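PDB 6KSU: Alpha/beta hydrolase, which probably acts as a stand-alone cyclase that releases non-ribosomal peptides from the synthetase by macrolactamization, coupling residues of opposite chirality. Local coordinates for residues S200-L203 with R204-I208; D282-P285 with E286-L290; L461-G465 with R466-R470. One frame throughout, in Å; residues are numbered along the deposited sequence.

Interaction 1. Residues S200-L203 with R204-I208; sequences SCLL and RPLGI
Leu202 and Leu206 lie side by side near the C-terminal end of helix 194-206, which closes in a Schellman motif at Gly207. The two side chains point the same way. CG of Leu202 meets CD1 of Leu206 at 3.8 Å. In Leu202 CG stands opposite the backbone N (chi1 -171°), which sets it beside the Leu206 branch. The backbone holds the pair in step: N of Leu206 bonds to O of Leu202 at 3.2 Å.

Leu203 and Ile208 form the second apolar pair. They cross at a slant, and CD2 of Leu203 comes to 4.0 Å from CD1 of Ile208. This is the hydrophobic contact of the Schellman motif, between the residue four before the glycine and the one after it.

Arg204 turns back along the helix. Its chain bends at chi3, and one face of the guanidinium lies over CA of Ser200, toward the rim of the group. NH2 of Arg204 is held by a salt bridge to Asp199. The hydroxyl of Ser200 bonds instead to the carbonyl of Thr196.

Pro205 has no N-H to give, and the helix is kinked there. Its ring lies against the backbone oxygens of the preceding turn, with CG of Pro205 3.6 Å from O of Cys201. That same oxygen accepts a bond from Gln95 of helix 85-98.

Gly207 has positive phi (92°), which turns the chain out of the helix. Past it, N of Ile208 bonds to O of Leu203 at 2.9 Å, approaching from above the carbonyl plane.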
loop_
_atom_site.group_PDB
_atom_site.type_symbol
_atom_site.label_atom_id
_atom_site.label_comp_id
_atom_site.label_asym_id
_atom_site.label_seq_id
_atom_site.Cartn_x
_atom_site.Cartn_y
_atom_site.Cartn_z
ATOM N N SER A 200 11.697 -3.707 -18.378
ATOM C CA SER A 200 12.169 -4.836 -19.181
ATOM C C SER A 200 11.922 -6.192 -18.523
ATOM O O SER A 200 11.818 -7.199 -19.225
ATOM C CB SER A 200 13.654 -4.669 -19.468
ATOM O OG SER A 200 14.375 -4.630 -18.255
ATOM N N CYS A 201 11.856 -6.275 -17.198
ATOM C CA CYS A 201 11.723 -7.599 -16.596
ATOM C C CYS A 201 10.291 -7.991 -16.269
ATOM O O CYS A 201 10.029 -9.181 -16.064
ATOM C CB CYS A 201 12.570 -7.707 -15.320
ATOM S SG CYS A 201 14.358 -7.425 -15.594
ATOM N N LEU A 202 9.357 -7.040 -16.212
ATOM C CA LEU A 202 8.036 -7.373 -15.701
ATOM C C LEU A 202 6.918 -6.719 -16.502
ATOM O O LEU A 202 5.985 -7.392 -16.938
ATOM C CB LEU A 202 7.931 -6.959 -14.225
ATOM C CG LEU A 202 6.663 -7.470 -13.547
ATOM C CD1 LEU A 202 6.645 -8.991 -13.643
ATOM C CD2 LEU A 202 6.592 -7.020 -12.100
ATOM N N LEU A 203 6.969 -5.399 -16.647
ATOM C CA LEU A 203 5.901 -4.706 -17.363
ATOM C C LEU A 203 5.848 -5.148 -18.823
ATOM O O LEU A 203 4.791 -5.557 -19.317
ATOM C CB LEU A 203 6.092 -3.194 -17.239
ATOM C CG LEU A 203 6.138 -2.642 -15.801
ATOM C CD1 LEU A 203 6.079 -1.148 -15.836
ATOM C CD2 LEU A 203 4.990 -3.205 -14.946
ATOM N N ARG A 204 7.002 -5.145 -19.507
ATOM C CA ARG A 204 7.022 -5.513 -20.923
ATOM C C ARG A 204 6.518 -6.929 -21.180
ATOM O O ARG A 204 5.579 -7.088 -21.980
ATOM C CB ARG A 204 8.420 -5.287 -21.512
ATOM C CG ARG A 204 8.471 -5.577 -23.040
ATOM C CD ARG A 204 9.619 -4.892 -23.795
ATOM N NE ARG A 204 10.059 -3.630 -23.200
ATOM C CZ ARG A 204 11.337 -3.324 -22.971
ATOM N NH1 ARG A 204 12.297 -4.189 -23.303
ATOM N NH2 ARG A 204 11.663 -2.157 -22.417
ATOM N N PRO A 205 7.073 -7.988 -20.567
ATOM C CA PRO A 205 6.531 -9.331 -20.839
ATOM C C PRO A 205 5.085 -9.496 -20.424
ATOM O O PRO A 205 4.411 -10.376 -20.968
ATOM C CB PRO A 205 7.452 -10.274 -20.049
ATOM C CG PRO A 205 8.251 -9.423 -19.139
ATOM C CD PRO A 205 8.291 -8.051 -19.738
ATOM N N LEU A 206 4.568 -8.670 -19.501
ATOM C CA LEU A 206 3.154 -8.762 -19.148
ATOM C C LEU A 206 2.255 -8.062 -20.163
ATOM O O LEU A 206 1.043 -8.306 -20.176
ATOM C CB LEU A 206 2.903 -8.175 -17.739
ATOM C CG LEU A 206 3.401 -8.943 -16.487
ATOM C CD1 LEU A 206 3.308 -8.077 -15.228
ATOM C CD2 LEU A 206 2.677 -10.275 -16.255
ATOM N N GLY A 207 2.811 -7.217 -21.017
ATOM C CA GLY A 207 2.000 -6.442 -21.932
ATOM C C GLY A 207 1.590 -5.090 -21.404
ATOM O O GLY A 207 0.710 -4.456 -22.000
ATOM N N ILE A 208 2.216 -4.623 -20.320
ATOM C CA ILE A 208 1.840 -3.373 -19.662
ATOM C C ILE A 208 2.650 -2.240 -20.267
ATOM O O ILE A 208 3.884 -2.267 -20.242
ATOM C CB ILE A 208 2.066 -3.432 -18.141
ATOM C CG1 ILE A 208 1.106 -4.417 -17.470
ATOM C CG2 ILE A 208 1.804 -2.076 -17.518
ATOM C CD1 ILE A 208 1.655 -4.965 -16.154
#

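Interaction 2. Residues D282-P285 with E286-L290; sequences DLLP and EDAVL
Leu284 reaches forward from the loop to the first turn of helix 286-293. Its CB continues to CG opposite the backbone N (chi1 -152°), and this carries the branch toward the helix. CG of Leu284 comes to 4.2 Å from CB of Ala288. Beyond it, CD2 is the branch that points at the helix. CD2 of Leu284 lies 3.5 Å from CG2 of Val289. It is modelled too close to CB of Ala288, so its exact position is doubtful. The branched end lies by Ala288 and Val289.

Pro285 is the N-cap residue. Its carbonyl starts the helical bonding: N of Val289 gives a bond to O of Pro285 at 3.1 Å. The bond is nearly straight (172°) and runs almost along the C=O axis. CG2 of Val289 also packs near O of Pro285, at 3.7 Å.

The carbonyl of Leu284 is bonded by Arg275, whose side chain also touches Glu286 and Val289. This is the entry from a loop into a short helix, packed against helix 85-98. There Leu284 meets Glu91, Pro285 meets Cys98, and Ala288 meets Met94 and Cys98. Leu283 faces helix 194-206.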
loop_
_atom_site.group_PDB
_atom_site.type_symbol
_atom_site.label_atom_id
_atom_site.label_comp_id
_atom_site.label_asym_id
_atom_site.label_seq_id
_atom_site.Cartn_x
_atom_site.Cartn_y
_atom_site.Cartn_z
ATOM N N ASP A 282 5.201 -18.383 -16.348
ATOM C CA ASP A 282 6.617 -18.627 -16.056
ATOM C C ASP A 282 7.300 -17.386 -15.496
ATOM O O ASP A 282 8.337 -17.503 -14.829
ATOM C CB ASP A 282 7.373 -19.078 -17.316
ATOM C CG ASP A 282 7.224 -20.580 -17.611
ATOM O OD1 ASP A 282 6.406 -20.935 -18.495
ATOM O OD2 ASP A 282 7.947 -21.405 -16.996
ATOM N N LEU A 283 6.727 -16.203 -15.752
ATOM C CA LEU A 283 7.327 -14.944 -15.325
ATOM C C LEU A 283 7.408 -14.829 -13.807
ATOM O O LEU A 283 8.310 -14.167 -13.274
ATOM C CB LEU A 283 6.515 -13.788 -15.892
ATOM C CG LEU A 283 7.259 -12.488 -16.097
ATOM C CD1 LEU A 283 8.344 -12.694 -17.133
ATOM C CD2 LEU A 283 6.267 -11.442 -16.563
ATOM N N LEU A 284 6.462 -15.436 -13.094
ATOM C CA LEU A 284 6.508 -15.496 -11.639
ATOM C C LEU A 284 6.139 -16.916 -11.232
ATOM O O LEU A 284 4.946 -17.277 -11.203
ATOM C CB LEU A 284 5.594 -14.456 -10.994
ATOM C CG LEU A 284 6.121 -14.040 -9.612
ATOM C CD1 LEU A 284 5.501 -12.744 -9.127
ATOM C CD2 LEU A 284 5.838 -15.126 -8.616
ATOM N N PRO A 285 7.144 -17.746 -10.922
ATOM C CA PRO A 285 6.909 -19.141 -10.529
ATOM C C PRO A 285 5.977 -19.296 -9.336
ATOM O O PRO A 285 5.778 -18.386 -8.532
ATOM C CB PRO A 285 8.314 -19.644 -10.180
ATOM C CG PRO A 285 9.230 -18.800 -11.002
ATOM C CD PRO A 285 8.577 -17.446 -11.087
ATOM N N GLU A 286 5.430 -20.507 -9.223
ATOM C CA GLU A 286 4.471 -20.815 -8.171
ATOM C C GLU A 286 5.069 -20.623 -6.777
ATOM O O GLU A 286 4.375 -20.179 -5.853
ATOM C CB GLU A 286 3.972 -22.251 -8.338
ATOM C CG GLU A 286 2.908 -22.665 -7.328
ATOM C CD GLU A 286 1.641 -23.161 -8.001
ATOM O OE1 GLU A 286 1.765 -23.995 -8.927
ATOM O OE2 GLU A 286 0.529 -22.729 -7.609
ATOM N N ASP A 287 6.348 -20.952 -6.596
ATOM C CA ASP A 287 6.921 -20.817 -5.259
ATOM C C ASP A 287 7.002 -19.349 -4.845
ATOM O O ASP A 287 6.736 -19.007 -3.690
ATOM C CB ASP A 287 8.291 -21.482 -5.191
ATOM C CG ASP A 287 8.209 -22.998 -5.291
ATOM O OD1 ASP A 287 7.323 -23.508 -6.010
ATOM O OD2 ASP A 287 9.023 -23.693 -4.646
ATOM N N ALA A 288 7.338 -18.463 -5.784
ATOM C CA ALA A 288 7.359 -17.039 -5.458
ATOM C C ALA A 288 5.956 -16.520 -5.140
ATOM O O ALA A 288 5.762 -15.794 -4.157
ATOM C CB ALA A 288 7.987 -16.258 -6.610
ATOM N N VAL A 289 4.968 -16.903 -5.950
ATOM C CA VAL A 289 3.576 -16.537 -5.695
ATOM C C VAL A 289 3.174 -16.905 -4.271
ATOM O O VAL A 289 2.534 -16.116 -3.556
ATOM C CB VAL A 289 2.658 -17.220 -6.728
ATOM C CG1 VAL A 289 1.254 -17.291 -6.224
ATOM C CG2 VAL A 289 2.682 -16.468 -8.016
ATOM N N LEU A 290 3.521 -18.124 -3.852
ATOM C CA LEU A 290 3.145 -18.588 -2.521
ATOM C C LEU A 290 3.876 -17.804 -1.442
ATOM O O LEU A 290 3.295 -17.475 -0.402
ATOM C CB LEU A 290 3.423 -20.086 -2.385
ATOM C CG LEU A 290 3.085 -20.677 -1.013
ATOM C CD1 LEU A 290 1.604 -20.528 -0.682
ATOM C CD2 LEU A 290 3.538 -22.134 -0.904
#

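Interaction 3. Residues L461-G465 with R466-R470; sequences LQYGG and RAMHR
Met468 places its sulfur at the edge of the Tyr463 ring, across a tight beta hairpin. SD of Met468 is 3.9 Å from CE2 of Tyr463. The line from the ring centroid to the sulfur runs 78° off the ring normal. This is a Met-aromatic contact made at the ring edge. In Tyr463 CG sits between the backbone N and the carbonyl carbon (chi1 76°), and the ring end leans toward the other strand. Leu461 lies on the same face of the sheet and brings its CD2 to 4.2 Å from CG of Met468.

The hairpin closes through a type I' turn from Tyr463 to Arg466. Gly464 and Gly465 both have positive phi at its centre. Tyr463 and Arg466 are a hydrogen-bonded pair, with N of Arg466 3.0 Å from O of Tyr463. Leu461 and Met468 form the next such pair, and N of Met468 bonds to O of Leu461 at 2.8 Å.

Arg466 bends at chi2 beside the turn. Its NH1 makes a weak bond to O of Gly464, which lies at the guanidinium edge. NE forms a salt bridge to Asp140, and the side chain touches Tyr174, consistent with a place beside an SxxK-type active site.

Strands 458-463 and 466-470 belong to the C-terminal barrel. Strand 445-451 flanks the first, and strand 394-398 flanks the second.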
loop_
_atom_site.group_PDB
_atom_site.type_symbol
_atom_site.label_atom_id
_atom_site.label_comp_id
_atom_site.label_asym_id
_atom_site.label_seq_id
_atom_site.Cartn_x
_atom_site.Cartn_y
_atom_site.Cartn_z
ATOM N N LEU A 461 4.414 2.028 20.163
ATOM C CA LEU A 461 3.028 2.338 19.861
ATOM C C LEU A 461 2.819 2.084 18.370
ATOM O O LEU A 461 3.595 2.580 17.543
ATOM C CB LEU A 461 2.755 3.800 20.244
ATOM C CG LEU A 461 1.478 4.598 20.007
ATOM C CD1 LEU A 461 1.493 5.819 20.950
ATOM C CD2 LEU A 461 1.256 5.021 18.530
ATOM N N GLN A 462 1.806 1.287 18.011
ATOM C CA GLN A 462 1.476 1.174 16.599
ATOM C C GLN A 462 -0.015 1.390 16.352
ATOM O O GLN A 462 -0.866 1.021 17.167
ATOM C CB GLN A 462 1.982 -0.164 15.984
ATOM C CG GLN A 462 1.391 -1.431 16.504
ATOM C CD GLN A 462 2.056 -2.668 15.912
ATOM O OE1 GLN A 462 1.607 -3.779 16.157
ATOM N NE2 GLN A 462 3.126 -2.479 15.132
ATOM N N TYR A 463 -0.298 2.023 15.208
ATOM C CA TYR A 463 -1.628 2.337 14.683
ATOM C C TYR A 463 -1.491 2.654 13.202
ATOM O O TYR A 463 -0.452 3.153 12.763
ATOM C CB TYR A 463 -2.274 3.540 15.396
ATOM C CG TYR A 463 -1.726 4.907 14.989
ATOM C CD1 TYR A 463 -2.414 5.713 14.076
ATOM C CD2 TYR A 463 -0.535 5.403 15.529
ATOM C CE1 TYR A 463 -1.938 6.974 13.714
ATOM C CE2 TYR A 463 -0.035 6.662 15.162
ATOM C CZ TYR A 463 -0.755 7.444 14.251
ATOM O OH TYR A 463 -0.300 8.691 13.866
ATOM N N GLY A 464 -2.564 2.413 12.447
ATOM C CA GLY A 464 -2.500 2.568 10.993
ATOM C C GLY A 464 -1.347 1.797 10.359
ATOM O O GLY A 464 -0.794 2.216 9.342
ATOM N N GLY A 465 -0.949 0.683 10.975
ATOM C CA GLY A 465 0.159 -0.126 10.501
ATOM C C GLY A 465 1.535 0.496 10.618
ATOM O O GLY A 465 2.500 -0.110 10.155
ATOM N N ARG A 466 1.677 1.681 11.214
ATOM C CA ARG A 466 3.002 2.215 11.502
ATOM C C ARG A 466 3.352 1.981 12.969
ATOM O O ARG A 466 2.471 1.949 13.827
ATOM C CB ARG A 466 3.083 3.715 11.198
ATOM C CG ARG A 466 3.504 4.017 9.763
ATOM C CD ARG A 466 2.307 3.923 8.819
ATOM N NE ARG A 466 2.548 4.576 7.536
ATOM C CZ ARG A 466 1.735 4.468 6.488
ATOM N NH1 ARG A 466 0.632 3.731 6.603
ATOM N NH2 ARG A 466 2.028 5.080 5.330
ATOM N N ALA A 467 4.650 1.795 13.239
ATOM C CA ALA A 467 5.196 1.778 14.587
ATOM C C ALA A 467 5.827 3.133 14.880
ATOM O O ALA A 467 6.281 3.844 13.983
ATOM C CB ALA A 467 6.256 0.673 14.777
ATOM N N MET A 468 5.833 3.495 16.151
ATOM C CA MET A 468 6.527 4.690 16.608
ATOM C C MET A 468 7.382 4.296 17.795
ATOM O O MET A 468 6.880 3.682 18.737
ATOM C CB MET A 468 5.528 5.790 16.975
ATOM C CG MET A 468 4.447 5.947 15.909
ATOM S SD MET A 468 3.693 7.560 15.720
ATOM C CE MET A 468 5.068 8.673 15.888
ATOM N N HIS A 469 8.658 4.667 17.754
ATOM C CA HIS A 469 9.620 4.253 18.763
ATOM C C HIS A 469 9.599 5.175 19.984
ATOM O O HIS A 469 9.831 6.379 19.864
ATOM C CB HIS A 469 11.023 4.240 18.153
ATOM C CG HIS A 469 12.044 3.576 19.014
ATOM N ND1 HIS A 469 13.400 3.745 18.827
ATOM C CD2 HIS A 469 11.911 2.733 20.068
ATOM C CE1 HIS A 469 14.057 3.033 19.729
ATOM N NE2 HIS A 469 13.176 2.412 20.495
ATOM N N ARG A 470 9.364 4.605 21.168
ATOM C CA ARG A 470 9.514 5.369 22.414
ATOM C C ARG A 470 10.952 5.856 22.571
ATOM O O ARG A 470 11.890 5.057 22.595
ATOM C CB ARG A 470 9.119 4.516 23.617
ATOM C CG ARG A 470 9.045 5.262 24.933
ATOM C CD ARG A 470 8.356 4.398 25.969
ATOM N NE ARG A 470 8.137 5.074 27.247
ATOM C CZ ARG A 470 7.803 4.446 28.371
ATOM N NH1 ARG A 470 7.668 3.123 28.377
ATOM N NH2 ARG A 470 7.596 5.137 29.489
#

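Overall arrangement
Along the chain the three contacts come in series; none nests in or crosses another. Each is local and closes no long loop. Interaction 1 ends helix 194-206, interaction 2 starts helix 286-293, and interaction 3 is the last hairpin of the chain. The first two touch: CD2 of Leu283 packs on Leu202, Pro205 and Leu206. Both also meet helix 85-98, so this part of the beta-lactamase-like region is tied together. Interaction 3 belongs to the C-terminal barrel, with its centre about 36 Å from that of interaction 1 and 32 Å from that of interaction 2. Backbone bonds from Gly465 to Tyr174 and Phe302 join the barrel to the beta-lactamase-like region.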